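Local atomic coordinates of abhydrolase domain-containing protein (Exiguobacterium antarcticum, PDB entry 5H3H), a protein that probably hydrolyses carboxylic esters, and possibly acts as a perhydrolase, as a bacterial esterase of the alpha/beta hydrolase fold. Residues H216-Q221 / V242-G247. Residues are numbered along the deposited sequence; the frame is centred on the assembly and turned at random.
Sequences HGKKDQ and VFEESG
The ring of Phe-243 meets the backbone of His-216 obliquely, its CD1 lying 4.0 Å from His-216 N, while the cation of Lys-257 engages the ring in a cation-pi interaction. The His-216 imidazole goes to the other side of the sheet, together with Val-242. The third flat group, the Asp-220 carboxylate, has its carbon CG 4.1 Å from Gly-247 C. With CG anti to the backbone N (chi1 -171°), it extends to where OD1 accepts from Val-222 N and Cys-223 N, whose own carbonyl O is bonded to His-216 NE2, and OD2 from His-248 ND1, an arrangement consistent with the acid of a Ser-His-Asp triad completed by Ser-96.

Two parallel strand ends that turn in the same manner illustrate how a sheet can position such an acid. Phe-243 N donates to His-216 O (2.9 Å), and Lys-218 N answers with a nearly straight bond to Phe-243 O (2.9 Å, 173° at the hydrogen). Type I turns then follow on both segments, from Gly-217 to Asp-220 and from Phe-243 to Ser-246, and Lys-219 N joins them by a more bent bond to Ser-246 O (3.0 Å). Gly-217 CA packs 3.2 Å from that same oxygen. On the exposed side a water links Lys-219 NZ with Glu-245 O. Lys-218 CD passes across Val-242 CG1 at 3.9 Å.

Strands 211-217 and 239-243, the last two of the sheet, are joined through helix 225-234 in a beta-alpha-beta crossover; Ala-228 of that helix touches His-216, and Phe-225 touches Val-242 and Lys-218, whereas helix 250-253 packs against Phe-243 and Ser-246.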
loop_
_atom_site.group_PDB
_atom_site.type_symbol
_atom_site.label_atom_id
_atom_site.label_comp_id
_atom_site.label_asym_id
_atom_site.label_seq_id
_atom_site.Cartn_x
_atom_site.Cartn_y
_atom_site.Cartn_z
ATOM N N HIS B 216 20.224 16.363 3.432
ATOM C CA HIS B 216 21.349 15.750 2.727
ATOM C C HIS B 216 22.582 16.682 2.733
ATOM O O HIS B 216 22.435 17.908 2.606
ATOM C CB HIS B 216 20.937 15.455 1.306
ATOM C CG HIS B 216 21.564 14.248 0.721
ATOM N ND1 HIS B 216 20.826 13.141 0.405
ATOM C CD2 HIS B 216 22.826 13.999 0.306
ATOM C CE1 HIS B 216 21.615 12.239 -0.163
ATOM N NE2 HIS B 216 22.839 12.740 -0.221
ATOM N N GLY B 217 23.752 16.067 2.934
ATOM C CA GLY B 217 25.059 16.745 2.911
ATOM C C GLY B 217 25.492 17.140 1.505
ATOM O O GLY B 217 25.489 16.314 0.569
ATOM N N LYS B 218 25.895 18.405 1.360
ATOM C CA LYS B 218 26.389 18.872 0.084
ATOM C C LYS B 218 27.631 18.075 -0.314
ATOM O O LYS B 218 27.794 17.772 -1.499
ATOM C CB LYS B 218 26.677 20.386 0.128
ATOM C CG LYS B 218 26.688 21.042 -1.241
ATOM C CD LYS B 218 25.318 20.934 -1.927
ATOM C CE LYS B 218 25.163 21.883 -3.118
ATOM N NZ LYS B 218 26.324 21.810 -4.062
ATOM N N LYS B 219 28.443 17.655 0.682
ATOM C CA LYS B 219 29.693 16.942 0.448
ATOM C C LYS B 219 29.703 15.419 0.580
ATOM O O LYS B 219 30.758 14.820 0.697
ATOM C CB LYS B 219 30.803 17.555 1.308
ATOM C CG LYS B 219 30.874 19.045 1.173
ATOM C CD LYS B 219 32.158 19.576 1.798
ATOM C CE LYS B 219 31.909 20.200 3.154
ATOM N NZ LYS B 219 33.149 20.209 3.975
ATOM N N ASP B 220 28.530 14.781 0.486
ATOM C CA ASP B 220 28.406 13.368 0.667
ATOM C C ASP B 220 29.081 12.648 -0.504
ATOM O O ASP B 220 28.727 12.869 -1.658
ATOM C CB ASP B 220 26.905 13.096 0.775
ATOM C CG ASP B 220 26.578 11.745 1.173
ATOM O OD1 ASP B 220 27.436 10.809 1.045
ATOM O OD2 ASP B 220 25.359 11.571 1.609
ATOM N N GLN B 221 30.073 11.818 -0.203
ATOM C CA GLN B 221 30.789 11.047 -1.192
ATOM C C GLN B 221 30.167 9.667 -1.334
ATOM O O GLN B 221 30.489 8.917 -2.234
ATOM C CB GLN B 221 32.274 10.941 -0.799
ATOM C CG GLN B 221 32.899 12.297 -0.490
ATOM C CD GLN B 221 34.414 12.281 -0.319
ATOM O OE1 GLN B 221 35.036 11.238 -0.230
ATOM N NE2 GLN B 221 35.005 13.449 -0.273
ATOM N N VAL B 242 19.550 21.433 3.000
ATOM C CA VAL B 242 20.890 21.141 2.540
ATOM C C VAL B 242 21.805 21.369 3.739
ATOM O O VAL B 242 21.794 22.421 4.363
ATOM C CB VAL B 242 21.284 22.090 1.380
ATOM C CG1 VAL B 242 22.681 21.786 0.829
ATOM C CG2 VAL B 242 20.253 22.014 0.239
ATOM N N PHE B 243 22.671 20.407 3.984
ATOM C CA PHE B 243 23.651 20.498 5.016
ATOM C C PHE B 243 24.949 20.892 4.328
ATOM O O PHE B 243 25.595 20.077 3.693
ATOM C CB PHE B 243 23.682 19.195 5.836
ATOM C CG PHE B 243 22.513 19.114 6.794
ATOM C CD1 PHE B 243 21.228 18.910 6.317
ATOM C CD2 PHE B 243 22.679 19.358 8.122
ATOM C CE1 PHE B 243 20.127 18.900 7.170
ATOM C CE2 PHE B 243 21.589 19.367 8.983
ATOM C CZ PHE B 243 20.312 19.105 8.501
ATOM N N GLU B 244 25.317 22.163 4.473
ATOM C CA GLU B 244 26.395 22.757 3.652
ATOM C C GLU B 244 27.739 22.260 4.069
ATOM O O GLU B 244 28.677 22.225 3.263
ATOM C CB GLU B 244 26.425 24.307 3.757
ATOM C CG GLU B 244 25.083 25.004 3.482
ATOM C CD GLU B 244 24.747 25.174 1.998
ATOM O OE1 GLU B 244 25.331 24.494 1.088
ATOM O OE2 GLU B 244 23.869 26.023 1.746
ATOM N N GLU B 245 27.851 21.892 5.342
ATOM C CA GLU B 245 29.111 21.599 5.932
ATOM C C GLU B 245 29.271 20.077 6.172
ATOM O O GLU B 245 30.233 19.659 6.807
ATOM C CB GLU B 245 29.245 22.410 7.251
ATOM C CG GLU B 245 29.126 23.938 7.103
ATOM C CD GLU B 245 28.866 24.690 8.412
ATOM O OE1 GLU B 245 29.301 24.221 9.490
ATOM O OE2 GLU B 245 28.259 25.804 8.381
ATOM N N SER B 246 28.404 19.245 5.585
ATOM C CA SER B 246 28.361 17.833 5.923
ATOM C C SER B 246 28.597 16.943 4.750
ATOM O O SER B 246 28.166 17.230 3.642
ATOM C CB SER B 246 26.984 17.448 6.504
ATOM O OG SER B 246 26.742 18.195 7.669
ATOM N N GLY B 247 29.237 15.830 5.038
ATOM C CA GLY B 247 29.292 14.715 4.163
ATOM C C GLY B 247 28.073 13.836 4.429
ATOM O O GLY B 247 26.958 14.299 4.786
HETATM O O HOH W 1 32.509 20.716 6.693
#